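Local structure of penicillin-binding protein 1A (Mycobacterium tuberculosis, 5CXW) at residues L123-G127 with I128-N132; D171-Q175 with A176-S180; Y207-V211 with I212-S216. The protein builds the mycobacterial cell wall, its penicillin-insensitive transglycosylase domain polymerising glycan strands and its penicillin-sensitive transpeptidase domain, the part in this model, cross-linking the peptides. All blocks are in the same frame, centred on the assembly; numbering follows the deposited sequence. Where two conformers were deposited one is given.

In the fold
All three contacts lie in the transpeptidase domain. Interactions 2 and 3 are neighbours, their centres about 10 Å apart: the loop leaving helix 165-176 runs along the first turn of helix 211-222, where Ala-179 N probably hydrogen-bonds Asp-213 OD1 (3.1 Å) and Ile-178 CD1 packs on Met-214 SD (3.9 Å). Interaction 1 is a surface hairpin about 25 Å, centre to centre, from interaction 3 and 26 Å from interaction 2. Interactions 1 and 3 both come near the penicillin V site without forming it: the side chain of Ile-130 is about 8 Å from the bound drug and that of Met-214 about 10 Å, while interaction 2 sits away from it.

Interaction 1 (L123-G127 with I128-N132); sequences LTVDG and IKITN
A tight beta hairpin at the surface of the transpeptidase domain folds strand 123-125 back on strand 128-130, the two running antiparallel. Val-125 and Ile-128 close it with a reciprocal pair of bonds, Val-125 N to Ile-128 O at 2.9 Å and Ile-128 N to Val-125 O at 3.0 Å; the second donor arrives well above the carbonyl plane. Next along, Ile-130 N meets Leu-123 O at 2.7 Å, almost head-on to the carbonyl, whereas the return bond from Leu-123 N to Ile-130 O is weak.

One face carries Leu-123, Val-125, Ile-128 and Ile-130. There, Leu-123 lies alongside Ile-130, its CD2 branch 3.9 Å from Ile-130 CB, and this face turns Val-125 and Ile-130 onto Tyr-156 of helix 152-161. On the other face Thr-124 and Lys-129 stand side by side. Thr-124 OG1 and Lys-129 NZ share a water, 2.6 Å from OG1 and 2.8 Å from NZ; the lysine donates to it, and the bend at its last torsion (chi4 -36°) helps bring the ammonium round.

Asp-126 and Gly-127, both with positive phi, form the corner: a type I' turn, characteristic of two-residue beta hairpins.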
loop_
_atom_site.group_PDB
_atom_site.type_symbol
_atom_site.label_atom_id
_atom_site.label_comp_id
_atom_site.label_asym_id
_atom_site.label_seq_id
_atom_site.Cartn_x
_atom_site.Cartn_y
_atom_site.Cartn_z
ATOM N N LEU A 123 18.446 18.851 -4.896
ATOM C CA LEU A 123 17.903 20.202 -4.718
ATOM C C LEU A 123 17.480 20.436 -3.315
ATOM O O LEU A 123 17.296 19.505 -2.553
ATOM C CB LEU A 123 16.760 20.491 -5.700
ATOM C CG LEU A 123 15.393 19.795 -5.485
ATOM C CD1 LEU A 123 14.304 20.479 -6.287
ATOM C CD2 LEU A 123 15.432 18.273 -5.722
ATOM N N THR A 124 17.268 21.703 -2.992
ATOM C CA THR A 124 16.811 22.123 -1.656
ATOM C C THR A 124 15.462 22.796 -1.832
ATOM O O THR A 124 15.331 23.600 -2.757
ATOM C CB THR A 124 17.738 23.104 -0.999
ATOM O OG1 THR A 124 19.021 22.505 -0.829
ATOM C CG2 THR A 124 17.237 23.512 0.416
ATOM N N VAL A 125 14.448 22.352 -1.051
ATOM C CA VAL A 125 13.101 22.882 -1.170
ATOM C C VAL A 125 12.598 23.222 0.203
ATOM O O VAL A 125 12.597 22.374 1.062
ATOM C CB VAL A 125 12.150 21.917 -1.864
ATOM C CG1 VAL A 125 10.764 22.529 -2.036
ATOM C CG2 VAL A 125 12.722 21.506 -3.254
ATOM N N ASP A 126 12.171 24.465 0.393
ATOM C CA ASP A 126 11.755 24.962 1.706
ATOM C C ASP A 126 12.823 24.782 2.764
ATOM O O ASP A 126 12.539 24.550 3.966
ATOM C CB ASP A 126 10.407 24.329 2.164
ATOM C CG ASP A 126 9.235 24.637 1.237
ATOM O OD1 ASP A 126 9.338 25.250 0.181
ATOM O OD2 ASP A 126 8.087 24.248 1.527
ATOM N N GLY A 127 14.067 24.906 2.357
ATOM C CA GLY A 127 15.209 24.697 3.230
ATOM C C GLY A 127 15.600 23.296 3.540
ATOM O O GLY A 127 16.530 23.099 4.272
ATOM N N ILE A 128 14.933 22.312 2.964
ATOM C CA ILE A 128 15.196 20.914 3.231
ATOM C C ILE A 128 15.959 20.354 2.042
ATOM O O ILE A 128 15.501 20.454 0.873
ATOM C CB ILE A 128 13.897 20.132 3.393
ATOM C CG1 ILE A 128 13.033 20.770 4.525
ATOM C CG2 ILE A 128 14.198 18.683 3.679
ATOM C CD1 ILE A 128 11.642 20.251 4.611
ATOM N N LYS A 129 17.082 19.706 2.346
ATOM C CA LYS A 129 17.877 19.097 1.318
ATOM C C LYS A 129 17.240 17.796 0.796
ATOM O O LYS A 129 17.103 16.861 1.552
ATOM C CB LYS A 129 19.276 18.801 1.870
ATOM C CG LYS A 129 20.134 20.035 2.115
ATOM C CD LYS A 129 21.563 19.566 2.475
ATOM C CE LYS A 129 22.389 20.573 3.252
ATOM N NZ LYS A 129 22.121 21.973 2.819
ATOM N N ILE A 130 16.971 17.709 -0.509
ATOM C CA ILE A 130 16.366 16.527 -1.115
ATOM C C ILE A 130 17.467 15.783 -1.866
ATOM O O ILE A 130 18.144 16.337 -2.765
ATOM C CB ILE A 130 15.171 16.883 -2.076
ATOM C CG1 ILE A 130 14.177 17.806 -1.366
ATOM C CG2 ILE A 130 14.509 15.618 -2.554
ATOM C CD1 ILE A 130 13.658 17.309 -0.032
ATOM N N THR A 131 17.666 14.512 -1.524
ATOM C CA THR A 131 18.711 13.721 -2.158
ATOM C C THR A 131 18.176 12.299 -2.351
ATOM O O THR A 131 17.186 11.886 -1.707
ATOM C CB THR A 131 20.034 13.599 -1.338
ATOM O OG1 THR A 131 19.697 13.060 -0.071
ATOM C CG2 THR A 131 20.614 14.937 -1.048
ATOM N N ASN A 132 18.922 11.559 -3.156
ATOM C CA ASN A 132 18.617 10.154 -3.414
ATOM C C ASN A 132 19.569 9.277 -2.657
ATOM O O ASN A 132 20.712 9.675 -2.407
ATOM C CB ASN A 132 18.742 9.890 -4.895
ATOM C CG ASN A 132 17.824 10.770 -5.696
ATOM O OD1 ASN A 132 16.699 11.063 -5.271
ATOM N ND2 ASN A 132 18.276 11.202 -6.835
HETATM O O HOH W 1 20.831 23.306 0.788
#

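Interaction 2 (D171-Q175 with A176-S180); sequences DAAHQ and AGIAS
Ala-173 and His-174 supply the carbonyls that close the C-terminal end of helix 165-176 in a Schellman motif, with Gly-177 as the residue that breaks the helix. Its positive phi (121°) swings the chain back across the last turn.

The backbone bonds come first. Ala-176 N still makes a regular helical bond to Ala-172 O, 2.9 Å long. Beyond it the pattern changes: Ile-178 N reaches back five residues to Ala-173 O at 3.0 Å, while Gly-177 N bonds His-174 O at 3.1 Å from above the plane of that carbonyl and gives Ala-173 O a weak second bond. Ala-173 O thus accepts from both Ile-178 N and, weakly, Gly-177 N, and His-174 O, a carbonyl of the last turn, is also given a donor.

Apolar packing backs this up. Ile-178 points toward the helix and lays CG1 against Ala-173 CB, 3.9 Å away, with its CB and CG1 also resting on the Ala-173 carbonyl. This small cluster is buried: Ala-173 and Ala-176 press on Phe-102 of helix 100-109, and Ile-178 and Ala-176 on Ala-217 of helix 211-222. Both of those helices thus pack against the cap.

Round the His-174 imidazole one hydrogen bond and two looser oxygen contacts meet. His-174 CG is anti to its own carbonyl carbon (chi1 -74°), which carries the ring alongside the departing loop. NE2 is hydrogen-bonded to Thr-188 OG1, and the same hydroxyl bonds Ala-179 O, tying ring and loop to one threonine. Ser-180 OG sits over one face of the imidazole, displaced toward the rim and 3.9 Å from His-174 CD2. At the ring edge, Ile-178 O lies in the imidazole plane, 3.2 Å from His-174 CD2.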
loop_
_atom_site.group_PDB
_atom_site.type_symbol
_atom_site.label_atom_id
_atom_site.label_comp_id
_atom_site.label_asym_id
_atom_site.label_seq_id
_atom_site.Cartn_x
_atom_site.Cartn_y
_atom_site.Cartn_z
ATOM N N ASP A 171 -4.879 14.753 -3.033
ATOM C CA ASP A 171 -6.145 14.516 -3.731
ATOM C C ASP A 171 -6.147 13.158 -4.426
ATOM O O ASP A 171 -7.109 12.401 -4.328
ATOM C CB ASP A 171 -6.441 15.629 -4.746
ATOM C CG ASP A 171 -6.762 16.965 -4.096
ATOM O OD1 ASP A 171 -6.927 17.087 -2.831
ATOM O OD2 ASP A 171 -6.859 17.974 -4.845
ATOM N N ALA A 172 -5.092 12.887 -5.181
ATOM C CA ALA A 172 -4.983 11.591 -5.850
ATOM C C ALA A 172 -4.993 10.403 -4.897
ATOM O O ALA A 172 -5.660 9.353 -5.150
ATOM C CB ALA A 172 -3.729 11.557 -6.719
ATOM N N ALA A 173 -4.265 10.545 -3.780
ATOM C CA ALA A 173 -4.158 9.471 -2.823
ATOM C C ALA A 173 -5.497 9.227 -2.167
ATOM O O ALA A 173 -5.981 8.105 -2.065
ATOM C CB ALA A 173 -3.141 9.858 -1.767
ATOM N N HIS A 174 -6.144 10.314 -1.735
ATOM C CA HIS A 174 -7.495 10.181 -1.205
ATOM C C HIS A 174 -8.497 9.571 -2.191
ATOM O O HIS A 174 -9.272 8.678 -1.806
ATOM C CB HIS A 174 -8.002 11.530 -0.710
ATOM C CG HIS A 174 -7.364 11.954 0.576
ATOM N ND1 HIS A 174 -7.074 13.270 0.825
ATOM C CD2 HIS A 174 -7.091 11.283 1.722
ATOM C CE1 HIS A 174 -6.572 13.384 2.043
ATOM N NE2 HIS A 174 -6.604 12.195 2.622
ATOM N N GLN A 175 -8.447 9.993 -3.425
ATOM C CA GLN A 175 -9.340 9.467 -4.462
ATOM C C GLN A 175 -9.078 7.983 -4.726
ATOM O O GLN A 175 -10.007 7.230 -4.934
ATOM C CB GLN A 175 -9.204 10.322 -5.717
ATOM C CG GLN A 175 -9.840 11.720 -5.528
ATOM C CD GLN A 175 -9.412 12.697 -6.596
ATOM O OE1 GLN A 175 -8.721 12.308 -7.504
ATOM N NE2 GLN A 175 -9.817 13.980 -6.486
ATOM N N ALA A 176 -7.826 7.558 -4.627
ATOM C CA ALA A 176 -7.465 6.135 -4.802
ATOM C C ALA A 176 -7.968 5.239 -3.693
ATOM O O ALA A 176 -8.098 4.043 -3.912
ATOM C CB ALA A 176 -5.959 5.979 -4.956
ATOM N N GLY A 177 -8.303 5.843 -2.522
ATOM C CA GLY A 177 -8.767 5.113 -1.347
ATOM C C GLY A 177 -7.956 5.283 -0.105
ATOM O O GLY A 177 -8.250 4.590 0.883
ATOM N N ILE A 178 -6.938 6.150 -0.065
ATOM C CA ILE A 178 -6.305 6.477 1.218
ATOM C C ILE A 178 -7.344 7.173 2.047
ATOM O O ILE A 178 -7.890 8.196 1.640
ATOM C CB ILE A 178 -5.012 7.300 1.068
ATOM C CG1 ILE A 178 -3.964 6.591 0.174
ATOM C CG2 ILE A 178 -4.475 7.629 2.426
ATOM C CD1 ILE A 178 -3.532 5.216 0.667
ATOM N N ALA A 179 -7.727 6.595 3.184
ATOM C CA ALA A 179 -8.885 7.140 3.916
ATOM C C ALA A 179 -8.569 8.541 4.402
ATOM O O ALA A 179 -7.406 8.856 4.690
ATOM C CB ALA A 179 -9.233 6.277 5.115
ATOM N N SER A 180 -9.607 9.359 4.469
ATOM C CA SER A 180 -9.516 10.752 4.904
ATOM C C SER A 180 -9.309 10.913 6.418
ATOM O O SER A 180 -8.919 11.995 6.854
ATOM C CB SER A 180 -10.789 11.513 4.522
ATOM O OG SER A 180 -10.726 11.702 3.129
#

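Interaction 3 (Y207-V211 with I212-S216); sequences YQTRV and IDMAS. With PEG (di(hydroxyethyl)ether), chain D.
The side chains of Arg-210 and Asp-213 cross at a slant at the start of helix 211-222, where Arg-210 holds the N-cap position and its side chain folds back over the first turn. The arginine presents its guanidinium side-on: NE bonds Asp-213 OD2 at 2.9 Å and NH2 bonds Asp-213 OD1, also at 2.9 Å, a two-pronged salt bridge. The two flat groups are not coplanar but turned 54° apart, leaving OD2 close to the guanidinium plane while NE approaches that oxygen from above the carboxylate. A bend at chi3 (-71°) brings NE round to it.

Asp-213 OD2 has a second donor. Arg-210 N reaches its anti lone pair at 3.1 Å, pinning the carboxylate to both backbone and side chain of that residue. OD1 probably also accepts from Ala-179 N, and Arg-210 NH1 bonds Gln-90 OE1.

Ile-212 runs beside the arginine and sets CG2 over one guanidinium face, offset toward the rim. Thr-209 crosses Met-214 at about a right angle, its CG2 touching Asp-213 CB at 3.6 Å and, on another side, Met-214 CG and SD. Upstream, Gln-208 NE2 donates to O4 of a di(hydroxyethyl)ether, probably from the crystallisation liquor, at 3.0 Å. Val-211 turns to the central sheet, packing on Ala-63, Val-65 and Trp-320. The helix proper then begins with Met-214 N bonded in the carbonyl plane to Arg-210 O, at 3.1 Å.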
loop_
_atom_site.group_PDB
_atom_site.type_symbol
_atom_site.label_atom_id
_atom_site.label_comp_id
_atom_site.label_asym_id
_atom_site.label_seq_id
_atom_site.Cartn_x
_atom_site.Cartn_y
_atom_site.Cartn_z
ATOM N N TYR A 207 3.634 11.513 5.751
ATOM C CA TYR A 207 2.416 11.472 6.507
ATOM C C TYR A 207 2.076 10.075 6.931
ATOM O O TYR A 207 2.517 9.119 6.348
ATOM C CB TYR A 207 1.238 12.136 5.724
ATOM C CG TYR A 207 1.392 13.604 5.669
ATOM C CD1 TYR A 207 0.913 14.421 6.666
ATOM C CD2 TYR A 207 2.045 14.195 4.622
ATOM C CE1 TYR A 207 1.145 15.767 6.666
ATOM C CE2 TYR A 207 2.296 15.555 4.612
ATOM C CZ TYR A 207 1.798 16.352 5.625
ATOM O OH TYR A 207 2.046 17.697 5.567
ATOM N N GLN A 208 1.249 9.954 7.987
ATOM C CA GLN A 208 0.810 8.662 8.466
ATOM C C GLN A 208 -0.316 8.125 7.657
ATOM O O GLN A 208 -1.297 8.826 7.384
ATOM C CB GLN A 208 0.362 8.769 9.923
ATOM C CG GLN A 208 1.504 9.028 10.865
ATOM C CD GLN A 208 1.053 8.960 12.323
ATOM O OE1 GLN A 208 -0.123 8.693 12.644
ATOM N NE2 GLN A 208 1.989 9.176 13.208
ATOM N N THR A 209 -0.189 6.853 7.265
ATOM C CA THR A 209 -1.184 6.118 6.543
ATOM C C THR A 209 -1.201 4.689 7.113
ATOM O O THR A 209 -0.214 4.224 7.701
ATOM C CB THR A 209 -0.735 6.062 5.065
ATOM O OG1 THR A 209 -0.674 7.399 4.575
ATOM C CG2 THR A 209 -1.663 5.254 4.108
ATOM N N ARG A 210 -2.308 3.973 6.945
ATOM C CA ARG A 210 -2.348 2.580 7.468
ATOM C C ARG A 210 -2.003 1.609 6.338
ATOM O O ARG A 210 -2.240 1.875 5.156
ATOM C CB ARG A 210 -3.741 2.249 7.964
ATOM C CG ARG A 210 -4.298 3.198 9.029
ATOM C CD ARG A 210 -5.763 2.888 9.366
ATOM N NE ARG A 210 -6.621 3.283 8.241
ATOM C CZ ARG A 210 -7.916 3.004 8.108
ATOM N NH1 ARG A 210 -8.576 2.374 9.057
ATOM N NH2 ARG A 210 -8.571 3.469 7.036
ATOM N N VAL A 211 -1.526 0.433 6.742
ATOM C CA VAL A 211 -1.226 -0.636 5.805
ATOM C C VAL A 211 -2.507 -0.986 5.033
ATOM O O VAL A 211 -2.462 -1.196 3.806
ATOM C CB VAL A 211 -0.684 -1.859 6.569
ATOM C CG1 VAL A 211 -0.505 -3.075 5.676
ATOM C CG2 VAL A 211 0.654 -1.579 7.241
ATOM N N ILE A 212 -3.675 -1.049 5.722
ATOM C CA ILE A 212 -4.908 -1.317 4.988
ATOM C C ILE A 212 -5.230 -0.272 3.931
ATOM O O ILE A 212 -5.682 -0.638 2.846
ATOM C CB ILE A 212 -6.138 -1.594 5.911
ATOM C CG1 ILE A 212 -7.379 -1.956 5.086
ATOM C CG2 ILE A 212 -6.416 -0.427 6.878
ATOM C CD1 ILE A 212 -8.344 -2.832 5.905
ATOM N N ASP A 213 -4.944 1.004 4.199
ATOM C CA ASP A 213 -5.172 2.079 3.226
ATOM C C ASP A 213 -4.311 1.840 1.987
ATOM O O ASP A 213 -4.764 2.002 0.887
ATOM C CB ASP A 213 -4.758 3.458 3.797
ATOM C CG ASP A 213 -5.695 3.956 4.908
ATOM O OD1 ASP A 213 -6.925 3.963 4.685
ATOM O OD2 ASP A 213 -5.185 4.433 5.953
ATOM N N MET A 214 -3.058 1.469 2.192
ATOM C CA MET A 214 -2.147 1.259 1.047
ATOM C C MET A 214 -2.616 0.054 0.170
ATOM O O MET A 214 -2.646 0.147 -1.054
ATOM C CB MET A 214 -0.703 1.050 1.502
ATOM C CG MET A 214 -0.063 2.295 2.100
ATOM S SD MET A 214 0.047 3.680 0.946
ATOM C CE MET A 214 1.337 3.090 -0.114
ATOM N N ALA A 215 -3.039 -1.040 0.817
ATOM C CA ALA A 215 -3.524 -2.176 0.075
ATOM C C ALA A 215 -4.759 -1.803 -0.729
ATOM O O ALA A 215 -4.902 -2.180 -1.926
ATOM C CB ALA A 215 -3.827 -3.345 0.995
ATOM N N SER A 216 -5.637 -1.031 -0.097
ATOM C CA SER A 216 -6.885 -0.606 -0.748
ATOM C C SER A 216 -6.616 0.329 -1.906
ATOM O O SER A 216 -7.209 0.182 -3.007
ATOM C CB SER A 216 -7.781 0.053 0.296
ATOM O OG SER A 216 -8.949 0.623 -0.284
HETATM O O2 PEG D . 7.545 9.003 12.449
HETATM C C3 PEG D . 6.393 9.246 13.245
HETATM C C4 PEG D . 5.189 8.828 12.449
HETATM O O4 PEG D . 4.593 10.002 11.934
#